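Local coordinates for protein putative hydrolase (Acinetobacter sp. NBRC 100985, PDB 4XUK) that probably hydrolyses organophosphates and lactones with a pair of zinc ions, as a member of the metallo-beta-lactamase superfamily, at residues 189-203 against 212-224. The protein carries 2 engineered substitutions. Sequence-based numbering, arbitrary orientation.
Sequences FKVINTAGHTPGHFS and SIVFIGDIVHSHT. With ZN (zinc ion), chain D; ZN (zinc ion), chain C.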
ATOM      1  N   PHE A 189     -13.747 -21.341  -9.661  1.00 24.79           N
ATOM      2  CA  PHE A 189     -14.172 -19.946  -9.666  1.00 24.77           C
ATOM      3  C   PHE A 189     -15.608 -19.837 -10.145  1.00 26.13           C
ATOM      4  O   PHE A 189     -16.011 -20.529 -11.085  1.00 25.88           O
ATOM      5  CB  PHE A 189     -13.270 -19.088 -10.569  1.00 23.36           C
ATOM      6  CG  PHE A 189     -11.877 -18.886 -10.027  1.00 24.16           C
ATOM      7  CD1 PHE A 189     -10.925 -19.901 -10.110  1.00 22.70           C
ATOM      8  CD2 PHE A 189     -11.523 -17.682  -9.439  1.00 21.24           C
ATOM      9  CE1 PHE A 189      -9.636 -19.713  -9.616  1.00 24.51           C
ATOM     10  CE2 PHE A 189     -10.247 -17.485  -8.947  1.00 20.75           C
ATOM     11  CZ  PHE A 189      -9.299 -18.502  -9.030  1.00 23.57           C
ATOM     12  N   LYS A 190     -16.377 -18.977  -9.514  1.00 20.71           N
ATOM     13  CA  LYS A 190     -17.704 -18.668  -9.964  1.00 23.87           C
ATOM     14  C   LYS A 190     -17.759 -17.402 -10.831  1.00 26.72           C
ATOM     15  O   LYS A 190     -17.213 -16.399 -10.506  1.00 21.48           O
ATOM     16  CB  LYS A 190     -18.639 -18.566  -8.811  1.00 24.85           C
ATOM     17  CG  LYS A 190     -19.994 -18.192  -9.247  1.00 31.88           C
ATOM     18  CD  LYS A 190     -20.957 -18.176  -8.111  1.00 41.29           C
ATOM     19  CE  LYS A 190     -22.268 -17.572  -8.530  1.00 40.54           C
ATOM     20  NZ  LYS A 190     -23.190 -18.011  -7.477  1.00 43.97           N
ATOM     21  N   VAL A 191     -18.434 -17.492 -11.945  1.00 23.39           N
ATOM     22  CA  VAL A 191     -18.502 -16.342 -12.838  1.00 23.72           C
ATOM     23  C   VAL A 191     -19.713 -15.465 -12.504  1.00 25.55           C
ATOM     24  O   VAL A 191     -20.820 -15.961 -12.277  1.00 22.73           O
ATOM     25  CB  VAL A 191     -18.452 -16.755 -14.340  1.00 24.64           C
ATOM     26  CG1 VAL A 191     -17.250 -17.658 -14.599  1.00 22.21           C
ATOM     27  CG2 VAL A 191     -19.722 -17.451 -14.774  1.00 23.77           C
ATOM     28  N   ILE A 192     -19.484 -14.157 -12.443  1.00 21.62           N
ATOM     29  CA  ILE A 192     -20.525 -13.219 -12.047  1.00 23.01           C
ATOM     30  C   ILE A 192     -20.689 -12.136 -13.095  1.00 21.82           C
ATOM     31  O   ILE A 192     -19.727 -11.437 -13.447  1.00 18.22           O
ATOM     32  CB  ILE A 192     -20.206 -12.599 -10.665  1.00 25.35           C
ATOM     33  CG1 ILE A 192     -20.040 -13.722  -9.633  1.00 28.62           C
ATOM     34  CG2 ILE A 192     -21.283 -11.604 -10.238  1.00 27.59           C
ATOM     35  CD1 ILE A 192     -19.622 -13.247  -8.269  1.00 34.59           C
ATOM     36  N   ASN A 193     -21.908 -11.995 -13.604  1.00 22.25           N
ATOM     37  CA  ASN A 193     -22.146 -10.996 -14.620  1.00 20.69           C
ATOM     38  C   ASN A 193     -22.096  -9.594 -14.031  1.00 23.98           C
ATOM     39  O   ASN A 193     -22.868  -9.248 -13.128  1.00 19.66           O
ATOM     40  CB  ASN A 193     -23.472 -11.231 -15.341  1.00 25.01           C
ATOM     41  CG  ASN A 193     -23.664 -10.280 -16.500  1.00 21.63           C
ATOM     42  OD1 ASN A 193     -23.759  -9.067 -16.307  1.00 23.08           O
ATOM     43  ND2 ASN A 193     -23.706 -10.819 -17.711  1.00 22.21           N
ATOM     44  N   THR A 194     -21.172  -8.792 -14.544  1.00 20.16           N
ATOM     45  CA  THR A 194     -21.055  -7.410 -14.114  1.00 20.99           C
ATOM     46  C   THR A 194     -20.938  -6.539 -15.359  1.00 18.27           C
ATOM     47  O   THR A 194     -20.042  -5.715 -15.480  1.00 17.26           O
ATOM     48  CB  THR A 194     -19.856  -7.206 -13.166  1.00 19.45           C
ATOM     49  OG1 THR A 194     -18.654  -7.692 -13.780  1.00 17.31           O
ATOM     50  CG2 THR A 194     -20.081  -7.943 -11.857  1.00 23.12           C
ATOM     51  N   ALA A 195     -21.859  -6.749 -16.292  1.00 19.27           N
ATOM     52  CA  ALA A 195     -21.866  -6.023 -17.556  1.00 20.69           C
ATOM     53  C   ALA A 195     -22.103  -4.528 -17.396  1.00 19.72           C
ATOM     54  O   ALA A 195     -22.700  -4.084 -16.418  1.00 19.01           O
ATOM     55  CB  ALA A 195     -22.917  -6.612 -18.498  1.00 20.80           C
ATOM     56  N   GLY A 196     -21.642  -3.769 -18.386  1.00 19.08           N
ATOM     57  CA  GLY A 196     -21.846  -2.334 -18.430  1.00 19.51           C
ATOM     58  C   GLY A 196     -20.591  -1.695 -18.971  1.00 19.39           C
ATOM     59  O   GLY A 196     -20.605  -1.062 -20.030  1.00 19.94           O
ATOM     60  N   HIS A 197     -19.496  -1.861 -18.234  1.00 18.27           N
ATOM     61  CA  HIS A 197     -18.198  -1.397 -18.702  1.00 18.67           C
ATOM     62  C   HIS A 197     -17.921  -1.927 -20.105  1.00 17.85           C
ATOM     63  O   HIS A 197     -17.443  -1.196 -20.966  1.00 18.48           O
ATOM     64  CB  HIS A 197     -17.099  -1.842 -17.745  1.00 18.47           C
ATOM     65  CG  HIS A 197     -15.730  -1.430 -18.172  1.00 16.30           C
ATOM     66  ND1 HIS A 197     -15.329  -0.112 -18.236  1.00 17.29           N
ATOM     67  CD2 HIS A 197     -14.657  -2.170 -18.542  1.00 18.21           C
ATOM     68  CE1 HIS A 197     -14.065  -0.063 -18.631  1.00 14.29           C
ATOM     69  NE2 HIS A 197     -13.639  -1.296 -18.822  1.00 20.63           N
ATOM     70  N   THR A 198     -18.219  -3.207 -20.319  1.00 17.93           N
ATOM     71  CA  THR A 198     -18.286  -3.785 -21.660  1.00 18.48           C
ATOM     72  C   THR A 198     -19.499  -4.693 -21.660  1.00 18.22           C
ATOM     73  O   THR A 198     -19.965  -5.092 -20.590  1.00 19.21           O
ATOM     74  CB  THR A 198     -17.039  -4.631 -22.023  1.00 18.19           C
ATOM     75  OG1 THR A 198     -16.987  -5.797 -21.197  1.00 20.22           O
ATOM     76  CG2 THR A 198     -15.747  -3.816 -21.886  1.00 16.54           C
ATOM     77  N   PRO A 199     -20.008  -5.047 -22.851  1.00 22.06           N
ATOM     78  CA  PRO A 199     -21.268  -5.804 -22.848  1.00 21.81           C
ATOM     79  C   PRO A 199     -21.175  -7.182 -22.190  1.00 19.73           C
ATOM     80  O   PRO A 199     -22.209  -7.711 -21.777  1.00 22.76           O
ATOM     81  CB  PRO A 199     -21.607  -5.916 -24.337  1.00 20.22           C
ATOM     82  CG  PRO A 199     -20.948  -4.717 -24.961  1.00 20.02           C
ATOM     83  CD  PRO A 199     -19.656  -4.562 -24.199  1.00 18.47           C
ATOM     84  N   GLY A 200     -19.973  -7.747 -22.073  1.00 18.97           N
ATOM     85  CA  GLY A 200     -19.823  -9.064 -21.473  1.00 19.96           C
ATOM     86  C   GLY A 200     -18.829  -9.086 -20.325  1.00 20.79           C
ATOM     87  O   GLY A 200     -18.186 -10.110 -20.060  1.00 19.23           O
ATOM     88  N   HIS A 201     -18.711  -7.956 -19.631  1.00 20.55           N
ATOM     89  CA  HIS A 201     -17.797  -7.867 -18.498  1.00 18.23           C
ATOM     90  C   HIS A 201     -18.270  -8.786 -17.389  1.00 17.99           C
ATOM     91  O   HIS A 201     -19.442  -8.751 -17.010  1.00 18.81           O
ATOM     92  CB  HIS A 201     -17.699  -6.425 -17.988  1.00 17.77           C
ATOM     93  CG  HIS A 201     -16.620  -6.221 -16.971  1.00 16.74           C
ATOM     94  ND1 HIS A 201     -16.776  -6.547 -15.641  1.00 17.67           N
ATOM     95  CD2 HIS A 201     -15.362  -5.733 -17.093  1.00 15.71           C
ATOM     96  CE1 HIS A 201     -15.663  -6.262 -14.987  1.00 17.25           C
ATOM     97  NE2 HIS A 201     -14.788  -5.773 -15.845  1.00 16.72           N
ATOM     98  N   PHE A 202     -17.366  -9.626 -16.893  1.00 15.32           N
ATOM     99  CA  PHE A 202     -17.668 -10.511 -15.779  1.00 18.14           C
ATOM    100  C   PHE A 202     -16.624 -10.361 -14.684  1.00 18.69           C
ATOM    101  O   PHE A 202     -15.455 -10.037 -14.952  1.00 18.96           O
ATOM    102  CB  PHE A 202     -17.645 -11.978 -16.224  1.00 18.62           C
ATOM    103  CG  PHE A 202     -18.984 -12.522 -16.669  1.00 19.64           C
ATOM    104  CD1 PHE A 202     -19.600 -12.045 -17.817  1.00 17.90           C
ATOM    105  CD2 PHE A 202     -19.599 -13.545 -15.958  1.00 22.50           C
ATOM    106  CE1 PHE A 202     -20.828 -12.566 -18.243  1.00 23.92           C
ATOM    107  CE2 PHE A 202     -20.820 -14.069 -16.375  1.00 22.64           C
ATOM    108  CZ  PHE A 202     -21.435 -13.572 -17.515  1.00 20.16           C
ATOM    109  N   SER A 203     -17.034 -10.624 -13.451  1.00 18.07           N
ATOM    110  CA  SER A 203     -16.090 -10.720 -12.349  1.00 17.07           C
ATOM    111  C   SER A 203     -16.016 -12.185 -11.939  1.00 18.57           C
ATOM    112  O   SER A 203     -16.859 -12.980 -12.352  1.00 20.84           O
ATOM    113  CB  SER A 203     -16.528  -9.834 -11.178  1.00 17.37           C
ATOM    114  OG  SER A 203     -16.729  -8.497 -11.605  1.00 20.51           O
ATOM    115  N   SER A 212     -13.982 -15.079   1.143  1.00 24.42           N
ATOM    116  CA  SER A 212     -14.353 -14.954  -0.257  1.00 24.66           C
ATOM    117  C   SER A 212     -13.543 -13.826  -0.879  1.00 24.49           C
ATOM    118  O   SER A 212     -13.436 -12.737  -0.300  1.00 22.44           O
ATOM    119  CB  SER A 212     -15.852 -14.664  -0.407  1.00 29.72           C
ATOM    120  OG  SER A 212     -16.637 -15.792  -0.062  1.00 37.42           O
ATOM    121  N   ILE A 213     -12.977 -14.092  -2.053  1.00 21.40           N
ATOM    122  CA  ILE A 213     -12.220 -13.089  -2.794  1.00 21.17           C
ATOM    123  C   ILE A 213     -12.918 -12.828  -4.113  1.00 23.36           C
ATOM    124  O   ILE A 213     -13.190 -13.770  -4.867  1.00 20.94           O
ATOM    125  CB  ILE A 213     -10.793 -13.573  -3.086  1.00 22.33           C
ATOM    126  CG1 ILE A 213     -10.076 -13.920  -1.783  1.00 22.70           C
ATOM    127  CG2 ILE A 213     -10.018 -12.515  -3.861  1.00 19.04           C
ATOM    128  CD1 ILE A 213      -9.587 -15.351  -1.731  1.00 25.82           C
ATOM    129  N   VAL A 214     -13.243 -11.564  -4.388  1.00 20.44           N
ATOM    130  CA  VAL A 214     -13.828 -11.240  -5.685  1.00 20.69           C
ATOM    131  C   VAL A 214     -12.823 -10.496  -6.555  1.00 18.22           C
ATOM    132  O   VAL A 214     -12.288  -9.460  -6.162  1.00 17.31           O
ATOM    133  CB  VAL A 214     -15.141 -10.431  -5.568  1.00 20.69           C
ATOM    134  CG1 VAL A 214     -15.769 -10.258  -6.947  1.00 18.50           C
ATOM    135  CG2 VAL A 214     -16.124 -11.143  -4.622  1.00 20.17           C
ATOM    136  N   PHE A 215     -12.550 -11.047  -7.729  1.00 18.55           N
ATOM    137  CA  PHE A 215     -11.685 -10.372  -8.670  1.00 18.35           C
ATOM    138  C   PHE A 215     -12.628  -9.572  -9.550  1.00 18.73           C
ATOM    139  O   PHE A 215     -13.259 -10.121 -10.456  1.00 18.77           O
ATOM    140  CB  PHE A 215     -10.873 -11.403  -9.457  1.00 18.28           C
ATOM    141  CG  PHE A 215      -9.970 -12.242  -8.583  1.00 22.16           C
ATOM    142  CD1 PHE A 215     -10.477 -13.312  -7.847  1.00 22.54           C
ATOM    143  CD2 PHE A 215      -8.624 -11.938  -8.465  1.00 18.69           C
ATOM    144  CE1 PHE A 215      -9.654 -14.062  -7.022  1.00 20.79           C
ATOM    145  CE2 PHE A 215      -7.793 -12.691  -7.635  1.00 18.55           C
ATOM    146  CZ  PHE A 215      -8.311 -13.752  -6.923  1.00 18.21           C
ATOM    147  N   ILE A 216     -12.740  -8.275  -9.261  1.00 18.58           N
ATOM    148  CA  ILE A 216     -13.870  -7.473  -9.750  1.00 20.17           C
ATOM    149  C   ILE A 216     -13.764  -6.934 -11.168  1.00 19.67           C
ATOM    150  O   ILE A 216     -14.762  -6.485 -11.733  1.00 18.77           O
ATOM    151  CB  ILE A 216     -14.170  -6.273  -8.822  1.00 16.39           C
ATOM    152  CG1 ILE A 216     -12.968  -5.330  -8.733  1.00 19.06           C
ATOM    153  CG2 ILE A 216     -14.565  -6.759  -7.446  1.00 17.85           C
ATOM    154  CD1 ILE A 216     -13.329  -3.947  -8.175  1.00 18.67           C
ATOM    155  N   GLY A 217     -12.565  -6.943 -11.736  1.00 15.91           N
ATOM    156  CA  GLY A 217     -12.378  -6.363 -13.052  1.00 16.83           C
ATOM    157  C   GLY A 217     -12.620  -4.861 -13.021  1.00 18.24           C
ATOM    158  O   GLY A 217     -12.345  -4.193 -12.014  1.00 18.96           O
ATOM    159  N   ASP A 218     -13.141  -4.327 -14.117  1.00 18.86           N
ATOM    160  CA  ASP A 218     -13.235  -2.885 -14.297  1.00 19.45           C
ATOM    161  C   ASP A 218     -14.600  -2.284 -13.959  1.00 18.00           C
ATOM    162  O   ASP A 218     -15.109  -1.448 -14.699  1.00 19.21           O
ATOM    163  CB  ASP A 218     -12.877  -2.522 -15.732  1.00 21.54           C
ATOM    164  CG  ASP A 218     -11.392  -2.558 -15.985  1.00 19.54           C
ATOM    165  OD1 ASP A 218     -10.644  -3.134 -15.162  1.00 15.42           O
ATOM    166  OD2 ASP A 218     -10.971  -1.981 -16.994  1.00 17.31           O
ATOM    167  N   ILE A 219     -15.177  -2.689 -12.835  1.00 17.31           N
ATOM    168  CA  ILE A 219     -16.390  -2.040 -12.355  1.00 14.74           C
ATOM    169  C   ILE A 219     -16.011  -0.751 -11.623  1.00 18.21           C
ATOM    170  O   ILE A 219     -16.877  -0.029 -11.128  1.00 18.44           O
ATOM    171  CB  ILE A 219     -17.176  -2.950 -11.414  1.00 17.83           C
ATOM    172  CG1 ILE A 219     -16.337  -3.286 -10.177  1.00 19.85           C
ATOM    173  CG2 ILE A 219     -17.584  -4.234 -12.143  1.00 18.93           C
ATOM    174  CD1 ILE A 219     -17.096  -4.069  -9.126  1.00 19.58           C
ATOM    175  N   VAL A 220     -14.708  -0.468 -11.558  1.00 16.53           N
ATOM    176  CA  VAL A 220     -14.227   0.780 -10.967  1.00 13.77           C
ATOM    177  C   VAL A 220     -12.812   1.130 -11.446  1.00 18.30           C
ATOM    178  O   VAL A 220     -11.992   0.230 -11.712  1.00 17.74           O
ATOM    179  CB  VAL A 220     -14.336   0.742  -9.410  1.00 17.73           C
ATOM    180  CG1 VAL A 220     -13.185  -0.052  -8.787  1.00 15.72           C
ATOM    181  CG2 VAL A 220     -14.381   2.149  -8.856  1.00 19.35           C
ATOM    182  N   HIS A 221     -12.522   2.427 -11.554  1.00 16.38           N
ATOM    183  CA  HIS A 221     -11.240   2.885 -12.090  1.00 16.44           C
ATOM    184  C   HIS A 221     -10.456   3.801 -11.155  1.00 17.40           C
ATOM    185  O   HIS A 221      -9.457   4.395 -11.560  1.00 18.96           O
ATOM    186  CB  HIS A 221     -11.446   3.600 -13.423  1.00 16.67           C
ATOM    187  CG  HIS A 221     -11.717   2.675 -14.563  1.00 19.51           C
ATOM    188  ND1 HIS A 221     -12.870   1.927 -14.650  1.00 20.05           N
ATOM    189  CD2 HIS A 221     -10.972   2.349 -15.646  1.00 18.59           C
ATOM    190  CE1 HIS A 221     -12.831   1.190 -15.746  1.00 17.66           C
ATOM    191  NE2 HIS A 221     -11.689   1.426 -16.364  1.00 18.97           N
ATOM    192  N   SER A 222     -10.893   3.918  -9.907  1.00 17.62           N
ATOM    193  CA  SER A 222     -10.270   4.868  -8.990  1.00 15.96           C
ATOM    194  C   SER A 222     -10.643   4.513  -7.564  1.00 17.12           C
ATOM    195  O   SER A 222     -11.738   3.996  -7.334  1.00 16.52           O
ATOM    196  CB  SER A 222     -10.755   6.289  -9.328  1.00 21.31           C
ATOM    197  OG  SER A 222     -12.173   6.395  -9.218  1.00 19.37           O
ATOM    198  N   HIS A 223      -9.747   4.766  -6.607  1.00 15.54           N
ATOM    199  CA  HIS A 223     -10.090   4.569  -5.203  1.00 17.31           C
ATOM    200  C   HIS A 223     -10.583   5.871  -4.596  1.00 17.75           C
ATOM    201  O   HIS A 223     -10.851   5.941  -3.394  1.00 17.26           O
ATOM    202  CB  HIS A 223      -8.881   4.049  -4.398  1.00 17.19           C
ATOM    203  CG  HIS A 223      -7.727   5.002  -4.362  1.00 19.45           C
ATOM    204  ND1 HIS A 223      -7.110   5.461  -5.506  1.00 19.11           N
ATOM    205  CD2 HIS A 223      -7.084   5.592  -3.325  1.00 19.21           C
ATOM    206  CE1 HIS A 223      -6.138   6.293  -5.178  1.00 21.06           C
ATOM    207  NE2 HIS A 223      -6.103   6.393  -3.859  1.00 20.26           N
ATOM    208  N   THR A 224     -10.714   6.895  -5.442  1.00 19.46           N
ATOM    209  CA  THR A 224     -10.990   8.252  -4.992  1.00 20.26           C
ATOM    210  C   THR A 224     -12.393   8.697  -5.407  1.00 19.80           C
ATOM    211  O   THR A 224     -13.342   8.549  -4.638  1.00 18.29           O
ATOM    212  CB  THR A 224      -9.931   9.251  -5.535  1.00 18.00           C
ATOM    213  OG1 THR A 224      -9.902   9.205  -6.966  1.00 18.36           O
ATOM    214  CG2 THR A 224      -8.546   8.879  -5.018  1.00 19.36           C
TER
HETATM  215 ZN    ZN D 402     -11.664  -2.013 -19.326  1.00 20.00          ZN
HETATM  216 ZN    ZN C 401      -8.983  -1.880 -17.766  1.00 20.00          ZN
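Asp218 and His197 meet at the zinc pair, and Asp218 can be followed outward from its CB. That carbon lies over one face of the His197 imidazole, a CH-pi contact 3.6 Å from the ring centroid and 27° off the normal. CG stands anti to the carbonyl carbon (chi1 -77°), which turns the carboxylate to the metals. At the tip, OD2 bridges both ions: it is 2.1 Å from one zinc and 2.4 Å from the other, the latter also held by His197 NE2 at 2.2 Å. His108 and His110 complete this second site, while Asp112, His113 and His265 complete the first. Second-shell hydrogen bonds probably help position both ligands. His197 ND1 is hydrogen-bonded to Asp237, which should limit ring rotation. The backbone N of Asp218 donates to His201 NE2 (2.8 Å), tilted 23° from the imidazole plane. On the ring's other nitrogen, ND1 is hydrogen-bonded to Thr194 OG1 (2.9 Å). Ser203 OG donates to Ile216 O (2.8 Å) from above the carbonyl plane, anchoring the chain two residues before the bridging aspartate. Ile219 CG2 packs against Thr194 CB (3.9 Å) next to these polar links. Farther along, Phe215 CE1 reaches the ring edge of Phe189 at CE2. The contact thus joins strands 189-193 and 202-208, with the loop between them, to strand 211-215 and the loop that follows, within a mixed sheet in which 202-208 pairs antiparallel with both 189-193 and 211-215, while helix 240-257 packs against Thr194, Ile216 and Val220.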